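Long-range contacts in pyrroline-5-carboxylate reductase catalytic N-terminal domain-containing protein (Sinorhizobium meliloti, PDB 4HUJ), which is of unknown function but probably acts as an oxidoreductase that binds a dinucleotide cofactor such as NADP: residues V144-N149 against I205-R210; G165-F170 against L189-V194; S172-D177 against L196-A201. One frame throughout, in Å; residues are numbered along the deposited sequence.

Overall arrangement
The three contacts gather round strand 166-173, which runs antiparallel beside strand 143-147, the last of the parallel strands of a Rossmann-like sheet. Contact 2 pairs the first part of that strand with 192-194, contact 3 joins its end to the start of helix 199-206, and contact 1 ties the end of that helix back to strand 143-147. The centres of contacts 1 and 3 lie about 11 Å apart, and S172 of contact 3 joins them, its hydroxyl bonding Q206 and its main chain K146; the centre of contact 2 is about 14 Å from that of contact 1 and about 17 Å from that of contact 3. The glycine-rich turn after strand 26-30, a probable dinucleotide site, belongs to the parallel part of the sheet.

Contact 1: residues V144-N149 against I205-R210; sequences VVKAFN and IQQFGR
Q206 and N149 hold each other through two hydrogen bonds, and a third ties Q206 to the backbone of K146. The side-chain nitrogen of Q206 spends both hydrogens here. One goes to the backbone oxygen of K146 (NE2 to O 3.1 Å), almost straight but arriving from above that carbonyl's plane; the other goes to N149, with NE2 to OD1 3.0 Å and the donor in the plane of the acceptor carbonyl. N149 answers with its own nitrogen, whose bond to the backbone oxygen of Q206 (ND2 to O 3.0 Å) lies in the asparagine amide plane and nearly along the C=O axis. The two amides are turned 35° against each other, and N149 grips Q206 both at the end of its side chain and at its main chain. A chi1 of 73°, which sets CG between the backbone N and the carbonyl carbon, folds the N149 amide into this position.

The aliphatic part of K146 slides past Q206 in the opposite direction, with K146 CG 3.6 Å from Q206 NE2 and K146 CE 3.9 Å from Q207 CA. A bend at chi4 (70°) turns NZ to T132 OG1 and to a water, 2.9 Å from NZ, that also accepts from F208 N. Q207 N, by contrast, is buried with no polar partner in the model.

Further out, S172 OG bonds to Q206 OE1 and fixes which way the glutamine amide is turned. Beyond Q206 the chain makes a type II turn from Q207 to R210, closed by R210 N to Q207 O and with G209 at positive phi. The arrangement joins the end of helix 199-206 to the exit of strand 143-147, the last parallel strand of the Rossmann-like sheet.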
loop_
_atom_site.group_PDB
_atom_site.type_symbol
_atom_site.label_atom_id
_atom_site.label_comp_id
_atom_site.label_asym_id
_atom_site.label_seq_id
_atom_site.Cartn_x
_atom_site.Cartn_y
_atom_site.Cartn_z
ATOM N N VAL A 144 -5.336 -6.508 8.035
ATOM C CA VAL A 144 -5.403 -5.683 6.824
ATOM C C VAL A 144 -5.652 -4.215 7.155
ATOM O O VAL A 144 -6.509 -3.892 7.977
ATOM C CB VAL A 144 -6.478 -6.207 5.831
ATOM C CG1 VAL A 144 -6.628 -5.274 4.614
ATOM C CG2 VAL A 144 -6.122 -7.623 5.368
ATOM N N VAL A 145 -4.872 -3.340 6.524
ATOM C CA VAL A 145 -5.065 -1.890 6.619
ATOM C C VAL A 145 -5.326 -1.379 5.206
ATOM O O VAL A 145 -4.623 -1.767 4.278
ATOM C CB VAL A 145 -3.816 -1.191 7.206
ATOM C CG1 VAL A 145 -3.967 0.339 7.193
ATOM C CG2 VAL A 145 -3.538 -1.680 8.617
ATOM N N LYS A 146 -6.332 -0.518 5.050
ATOM C CA LYS A 146 -6.610 0.129 3.763
ATOM C C LYS A 146 -5.881 1.470 3.743
ATOM O O LYS A 146 -6.169 2.346 4.555
ATOM C CB LYS A 146 -8.125 0.334 3.589
ATOM C CG LYS A 146 -8.542 0.860 2.210
ATOM C CD LYS A 146 -10.045 1.085 2.148
ATOM C CE LYS A 146 -10.478 1.569 0.766
ATOM N NZ LYS A 146 -10.329 0.467 -0.233
ATOM N N ALA A 147 -4.921 1.614 2.828
ATOM C CA ALA A 147 -4.118 2.834 2.720
ATOM C C ALA A 147 -3.357 2.886 1.403
ATOM O O ALA A 147 -3.091 1.854 0.804
ATOM C CB ALA A 147 -3.140 2.939 3.902
ATOM N N PHE A 148 -2.989 4.103 0.991
ATOM C CA PHE A 148 -2.240 4.382 -0.248
ATOM C C PHE A 148 -3.105 4.246 -1.503
ATOM O O PHE A 148 -2.582 4.288 -2.616
ATOM C CB PHE A 148 -0.977 3.505 -0.410
ATOM C CG PHE A 148 0.029 3.635 0.708
ATOM C CD1 PHE A 148 0.791 4.790 0.860
ATOM C CD2 PHE A 148 0.253 2.566 1.571
ATOM C CE1 PHE A 148 1.738 4.893 1.886
ATOM C CE2 PHE A 148 1.197 2.657 2.600
ATOM C CZ PHE A 148 1.944 3.823 2.750
ATOM N N ASN A 149 -4.417 4.077 -1.330
ATOM C CA ASN A 149 -5.325 3.971 -2.476
ATOM C C ASN A 149 -5.912 5.322 -2.896
ATOM O O ASN A 149 -6.598 5.426 -3.911
ATOM C CB ASN A 149 -6.480 3.023 -2.141
ATOM C CG ASN A 149 -7.468 3.643 -1.168
ATOM O OD1 ASN A 149 -7.129 3.908 -0.017
ATOM N ND2 ASN A 149 -8.691 3.892 -1.633
ATOM N N ILE A 205 -16.463 6.478 2.450
ATOM C CA ILE A 205 -15.644 7.694 2.280
ATOM C C ILE A 205 -14.253 7.485 1.659
ATOM O O ILE A 205 -13.787 8.347 0.924
ATOM C CB ILE A 205 -15.529 8.574 3.566
ATOM C CG1 ILE A 205 -14.899 7.792 4.709
ATOM C CG2 ILE A 205 -16.914 9.221 3.975
ATOM C CD1 ILE A 205 -14.476 8.680 5.881
ATOM N N GLN A 206 -13.612 6.350 1.937
ATOM C CA GLN A 206 -12.253 6.093 1.456
ATOM C C GLN A 206 -12.188 5.123 0.266
ATOM O O GLN A 206 -11.144 4.980 -0.379
ATOM C CB GLN A 206 -11.373 5.566 2.600
ATOM C CG GLN A 206 -9.873 5.627 2.307
ATOM C CD GLN A 206 -9.048 4.829 3.306
ATOM O OE1 GLN A 206 -9.444 4.655 4.466
ATOM N NE2 GLN A 206 -7.898 4.337 2.858
ATOM N N GLN A 207 -13.288 4.431 -0.013
ATOM C CA GLN A 207 -13.303 3.512 -1.143
ATOM C C GLN A 207 -13.414 4.293 -2.447
ATOM O O GLN A 207 -13.991 5.377 -2.476
ATOM C CB GLN A 207 -14.463 2.527 -1.007
ATOM C CG GLN A 207 -14.322 1.296 -1.888
ATOM C CD GLN A 207 -15.359 0.242 -1.564
ATOM O OE1 GLN A 207 -16.474 0.265 -2.087
ATOM N NE2 GLN A 207 -14.998 -0.687 -0.702
ATOM N N PHE A 208 -12.861 3.738 -3.523
ATOM C CA PHE A 208 -12.980 4.342 -4.845
ATOM C C PHE A 208 -14.420 4.794 -5.112
ATOM O O PHE A 208 -15.376 4.065 -4.815
ATOM C CB PHE A 208 -12.526 3.361 -5.931
ATOM C CG PHE A 208 -12.555 3.945 -7.315
ATOM C CD1 PHE A 208 -11.510 4.758 -7.763
ATOM C CD2 PHE A 208 -13.629 3.702 -8.165
ATOM C CE1 PHE A 208 -11.537 5.314 -9.044
ATOM C CE2 PHE A 208 -13.667 4.251 -9.446
ATOM C CZ PHE A 208 -12.619 5.058 -9.886
ATOM N N GLY A 209 -14.555 6.010 -5.633
ATOM C CA GLY A 209 -15.868 6.591 -5.926
ATOM C C GLY A 209 -16.422 7.452 -4.806
ATOM O O GLY A 209 -17.462 8.108 -4.969
ATOM N N ARG A 210 -15.724 7.474 -3.675
ATOM C CA ARG A 210 -16.204 8.182 -2.481
ATOM C C ARG A 210 -15.385 9.460 -2.221
ATOM O O ARG A 210 -14.312 9.635 -2.812
ATOM C CB ARG A 210 -16.205 7.240 -1.269
ATOM C CG ARG A 210 -17.021 5.943 -1.455
ATOM C CD ARG A 210 -18.468 6.254 -1.784
ATOM N NE ARG A 210 -19.306 5.066 -1.676
ATOM C CZ ARG A 210 -20.632 5.090 -1.579
ATOM N NH1 ARG A 210 -21.288 6.248 -1.584
ATOM N NH2 ARG A 210 -21.307 3.952 -1.476
HETATM O O HOH W 1 -11.064 1.542 -2.878
#

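Contact 2: residues G165-F170 against L189-V194; sequences GSRVLF and LGFAPV
The F191 ring receives L169 CD1 over one face, 3.9 Å from the ring centroid and 22° off the normal, a CH-pi contact displaced toward the rim. At its edge, in plane, lies L189 CB, and R167 O sits near the same plane, 3.5 Å from F191 CD2. The aliphatic CB and CG of R167 meet F191 CD2 and CE2, while the guanidinium leads away and NH1 bonds weakly to L217 O. The other ring, F170, has V168 CG1 over the centre of one face, and V194 comes to it obliquely, CB 3.6 Å from F170 CD1. F170 and V194 lie side by side and point the same way, a placement F170 reaches with CG anti to its carbonyl carbon (chi1 -64°).

The two strands run in the same direction, 30° apart, their axes 4.7 Å from each other at closest approach. A192 N gives to R167 O at 2.8 Å, L169 N to A192 O at 2.9 Å and V194 N to L169 O at 3.1 Å, with CA-H...O contacts filling in between. V168, F170, A192 and V194 share one face of the sheet; L169 and P193 occupy the other, where I186 of helix 176-188 packs on both P193 and F191.

With F191 replaced by an alanine, L169 CD1 would probably lose the ring it packs on and a gap is likely to open beside the R167 methylenes. Within this beta-alpha-beta unit, the main chain thus supplies the hydrogen bonds across the contact, while the side chains meet through apolar and CH-pi contacts, which suits its buried place.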
loop_
_atom_site.group_PDB
_atom_site.type_symbol
_atom_site.label_atom_id
_atom_site.label_comp_id
_atom_site.label_asym_id
_atom_site.label_seq_id
_atom_site.Cartn_x
_atom_site.Cartn_y
_atom_site.Cartn_z
ATOM N N GLY A 165 2.466 22.475 5.496
ATOM C CA GLY A 165 1.651 21.272 5.625
ATOM C C GLY A 165 2.238 20.026 4.990
ATOM O O GLY A 165 3.059 20.102 4.070
ATOM N N SER A 166 1.802 18.878 5.492
ATOM C CA SER A 166 2.198 17.582 4.953
ATOM C C SER A 166 1.015 16.933 4.252
ATOM O O SER A 166 -0.111 16.996 4.747
ATOM C CB SER A 166 2.711 16.668 6.064
ATOM O OG SER A 166 3.878 17.215 6.659
ATOM N N ARG A 167 1.289 16.313 3.108
ATOM C CA ARG A 167 0.271 15.622 2.317
ATOM C C ARG A 167 -0.444 14.561 3.155
ATOM O O ARG A 167 0.196 13.752 3.826
ATOM C CB ARG A 167 0.909 14.995 1.070
ATOM C CG ARG A 167 -0.068 14.310 0.101
ATOM C CD ARG A 167 -1.109 15.297 -0.450
ATOM N NE ARG A 167 -0.514 16.329 -1.308
ATOM C CZ ARG A 167 -1.012 17.558 -1.468
ATOM N NH1 ARG A 167 -2.106 17.941 -0.817
ATOM N NH2 ARG A 167 -0.408 18.418 -2.279
ATOM N N VAL A 168 -1.775 14.566 3.097
ATOM C CA VAL A 168 -2.585 13.667 3.910
ATOM C C VAL A 168 -2.795 12.322 3.229
ATOM O O VAL A 168 -3.180 12.260 2.053
ATOM C CB VAL A 168 -3.964 14.293 4.250
ATOM C CG1 VAL A 168 -4.896 13.269 4.917
ATOM C CG2 VAL A 168 -3.778 15.510 5.144
ATOM N N LEU A 169 -2.540 11.260 3.989
ATOM C CA LEU A 169 -2.918 9.906 3.592
ATOM C C LEU A 169 -3.904 9.349 4.603
ATOM O O LEU A 169 -3.555 9.102 5.764
ATOM C CB LEU A 169 -1.693 8.988 3.478
ATOM C CG LEU A 169 -0.874 9.089 2.188
ATOM C CD1 LEU A 169 0.376 8.226 2.280
ATOM C CD2 LEU A 169 -1.698 8.698 0.961
ATOM N N PHE A 170 -5.147 9.172 4.170
ATOM C CA PHE A 170 -6.146 8.484 4.984
ATOM C C PHE A 170 -5.856 6.983 5.062
ATOM O O PHE A 170 -5.348 6.381 4.113
ATOM C CB PHE A 170 -7.560 8.735 4.438
ATOM C CG PHE A 170 -7.987 10.173 4.508
ATOM C CD1 PHE A 170 -8.354 10.743 5.727
ATOM C CD2 PHE A 170 -7.999 10.969 3.361
ATOM C CE1 PHE A 170 -8.742 12.083 5.804
ATOM C CE2 PHE A 170 -8.387 12.316 3.423
ATOM C CZ PHE A 170 -8.764 12.871 4.646
ATOM N N LEU A 189 7.402 8.291 6.276
ATOM C CA LEU A 189 7.525 8.659 4.868
ATOM C C LEU A 189 7.316 10.156 4.615
ATOM O O LEU A 189 7.507 10.623 3.495
ATOM C CB LEU A 189 6.541 7.840 4.017
ATOM C CG LEU A 189 6.765 6.329 3.898
ATOM C CD1 LEU A 189 5.576 5.683 3.207
ATOM C CD2 LEU A 189 8.050 6.001 3.148
ATOM N N GLY A 190 6.920 10.901 5.649
ATOM C CA GLY A 190 6.726 12.355 5.543
ATOM C C GLY A 190 5.297 12.823 5.311
ATOM O O GLY A 190 5.027 14.028 5.216
ATOM N N PHE A 191 4.381 11.871 5.203
ATOM C CA PHE A 191 2.960 12.171 5.049
ATOM C C PHE A 191 2.288 12.347 6.407
ATOM O O PHE A 191 2.852 11.997 7.450
ATOM C CB PHE A 191 2.266 11.050 4.267
ATOM C CG PHE A 191 2.719 10.931 2.841
ATOM C CD1 PHE A 191 3.875 10.221 2.520
ATOM C CD2 PHE A 191 1.976 11.501 1.812
ATOM C CE1 PHE A 191 4.293 10.094 1.200
ATOM C CE2 PHE A 191 2.392 11.385 0.477
ATOM C CZ PHE A 191 3.550 10.682 0.174
ATOM N N ALA A 192 1.074 12.888 6.386
ATOM C CA ALA A 192 0.260 13.003 7.588
ATOM C C ALA A 192 -0.811 11.912 7.562
ATOM O O ALA A 192 -1.713 11.963 6.723
ATOM C CB ALA A 192 -0.382 14.367 7.650
ATOM N N PRO A 193 -0.709 10.916 8.463
ATOM C CA PRO A 193 -1.729 9.877 8.494
ATOM C C PRO A 193 -2.996 10.384 9.174
ATOM O O PRO A 193 -2.926 11.128 10.165
ATOM C CB PRO A 193 -1.074 8.761 9.314
ATOM C CG PRO A 193 -0.141 9.467 10.230
ATOM C CD PRO A 193 0.340 10.692 9.479
ATOM N N VAL A 194 -4.148 10.026 8.614
ATOM C CA VAL A 194 -5.419 10.240 9.297
ATOM C C VAL A 194 -6.156 8.910 9.320
ATOM O O VAL A 194 -6.620 8.433 8.283
ATOM C CB VAL A 194 -6.296 11.337 8.640
ATOM C CG1 VAL A 194 -7.619 11.471 9.393
ATOM C CG2 VAL A 194 -5.566 12.693 8.617
#

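Contact 3: residues S172-D177 against L196-A201; sequences SGNHSD and LGTLAA
N174 and L199 cross at about a right angle, the amide oxygen of N174 facing the first turn of helix 199-206. Its OD1 accepts from L199 N at 3.1 Å, with the donor tilted 28° from the carbonyl plane, and takes a second bond from a water, 2.8 Å from OD1, which in turn accepts from A200 N. A chi1 of -62° places CG of N174 beside its own backbone N and swings the amide from the strand end toward the helix. T198 also crosses N174 roughly at right angles, its CB 3.6 Å from N174 OD1.

The L199 side chain comes back toward the strand: its CD2 rests 3.7 Å from G173 CA, and CD1 lies by the N174 nitrogen. The extended backbone of G173, at positive phi, suits glycine. G173 N donates to G197 O at 2.8 Å, and T198 CA makes a CA-H...O contact with G173 O, which is also bonded to N179 ND2. Next to it, S172 turns CB toward the 196-198 backbone, 3.2 Å from G197 O, while its hydroxyl is hydrogen-bonded to Q206 OE1 and to S202 OG, both of helix 199-206.

T198 occupies the N-cap, its OG1 accepting from A201 N at 3.1 Å. The opening N-H groups of L199, A200 and A201 are therefore met in turn by an asparagine oxygen, a water and a threonine hydroxyl. This is a classical N-cap, supplemented by a side chain from the end of strand 166-173, at the turn that leads from strand 192-195 into helix 199-206.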
loop_
_atom_site.group_PDB
_atom_site.type_symbol
_atom_site.label_atom_id
_atom_site.label_comp_id
_atom_site.label_asym_id
_atom_site.label_seq_id
_atom_site.Cartn_x
_atom_site.Cartn_y
_atom_site.Cartn_z
ATOM N N SER A 172 -7.451 3.130 7.191
ATOM C CA SER A 172 -8.519 2.526 7.966
ATOM C C SER A 172 -8.261 1.030 8.072
ATOM O O SER A 172 -7.404 0.487 7.372
ATOM C CB SER A 172 -9.888 2.788 7.329
ATOM O OG SER A 172 -9.897 2.432 5.956
ATOM N N GLY A 173 -8.999 0.371 8.949
ATOM C CA GLY A 173 -8.764 -1.044 9.213
ATOM C C GLY A 173 -9.344 -1.452 10.551
ATOM O O GLY A 173 -9.546 -0.614 11.439
ATOM N N ASN A 174 -9.596 -2.749 10.697
ATOM C CA ASN A 174 -10.305 -3.267 11.866
ATOM C C ASN A 174 -9.433 -3.470 13.101
ATOM O O ASN A 174 -9.949 -3.602 14.222
ATOM C CB ASN A 174 -11.025 -4.561 11.500
ATOM C CG ASN A 174 -12.069 -4.364 10.427
ATOM O OD1 ASN A 174 -12.606 -3.265 10.249
ATOM N ND2 ASN A 174 -12.364 -5.428 9.693
ATOM N N HIS A 175 -8.118 -3.469 12.892
ATOM C CA HIS A 175 -7.149 -3.768 13.944
ATOM C C HIS A 175 -6.352 -2.519 14.313
ATOM O O HIS A 175 -5.473 -2.089 13.556
ATOM C CB HIS A 175 -6.207 -4.886 13.480
ATOM C CG HIS A 175 -6.918 -6.071 12.904
ATOM N ND1 HIS A 175 -7.444 -7.075 13.687
ATOM C CD2 HIS A 175 -7.195 -6.409 11.621
ATOM C CE1 HIS A 175 -8.017 -7.981 12.912
ATOM N NE2 HIS A 175 -7.878 -7.601 11.655
ATOM N N SER A 176 -6.649 -1.940 15.478
ATOM C CA SER A 176 -6.029 -0.666 15.871
ATOM C C SER A 176 -4.500 -0.718 15.902
ATOM O O SER A 176 -3.847 0.265 15.568
ATOM C CB SER A 176 -6.575 -0.160 17.210
ATOM O OG SER A 176 -6.396 -1.127 18.226
ATOM N N ASP A 177 -3.932 -1.859 16.283
ATOM C CA ASP A 177 -2.481 -1.988 16.350
ATOM C C ASP A 177 -1.849 -1.996 14.958
ATOM O O ASP A 177 -0.802 -1.390 14.745
ATOM C CB ASP A 177 -2.056 -3.211 17.173
ATOM C CG ASP A 177 -2.545 -4.526 16.585
ATOM O OD1 ASP A 177 -3.625 -4.572 15.961
ATOM O OD2 ASP A 177 -1.837 -5.536 16.760
ATOM N N LEU A 196 -9.185 6.819 9.883
ATOM C CA LEU A 196 -10.636 7.012 9.849
ATOM C C LEU A 196 -11.399 6.001 10.689
ATOM O O LEU A 196 -12.604 6.151 10.894
ATOM C CB LEU A 196 -11.150 6.948 8.408
ATOM C CG LEU A 196 -10.628 8.013 7.435
ATOM C CD1 LEU A 196 -10.965 7.626 6.000
ATOM C CD2 LEU A 196 -11.177 9.400 7.766
ATOM N N GLY A 197 -10.703 4.971 11.158
ATOM C CA GLY A 197 -11.323 3.916 11.949
ATOM C C GLY A 197 -11.436 2.595 11.200
ATOM O O GLY A 197 -10.545 2.234 10.435
ATOM N N THR A 198 -12.538 1.881 11.427
ATOM C CA THR A 198 -12.760 0.557 10.831
ATOM C C THR A 198 -12.992 0.590 9.326
ATOM O O THR A 198 -13.270 1.637 8.750
ATOM C CB THR A 198 -13.971 -0.170 11.461
ATOM O OG1 THR A 198 -15.176 0.564 11.193
ATOM C CG2 THR A 198 -13.778 -0.344 12.949
ATOM N N LEU A 199 -12.899 -0.577 8.687
ATOM C CA LEU A 199 -13.242 -0.660 7.266
ATOM C C LEU A 199 -14.700 -0.287 7.012
ATOM O O LEU A 199 -15.011 0.319 5.982
ATOM C CB LEU A 199 -12.947 -2.054 6.700
ATOM C CG LEU A 199 -11.492 -2.523 6.702
ATOM C CD1 LEU A 199 -11.396 -3.911 6.076
ATOM C CD2 LEU A 199 -10.568 -1.529 5.986
ATOM N N ALA A 200 -15.590 -0.648 7.940
ATOM C CA ALA A 200 -16.990 -0.236 7.849
ATOM C C ALA A 200 -17.117 1.282 7.856
ATOM O O ALA A 200 -17.872 1.844 7.068
ATOM C CB ALA A 200 -17.825 -0.846 8.972
ATOM N N ALA A 201 -16.361 1.938 8.733
ATOM C CA ALA A 201 -16.409 3.395 8.856
ATOM C C ALA A 201 -15.859 4.093 7.612
ATOM O O ALA A 201 -16.368 5.141 7.211
ATOM C CB ALA A 201 -15.654 3.855 10.106
HETATM O O HOH W 2 -15.304 -2.928 9.800
#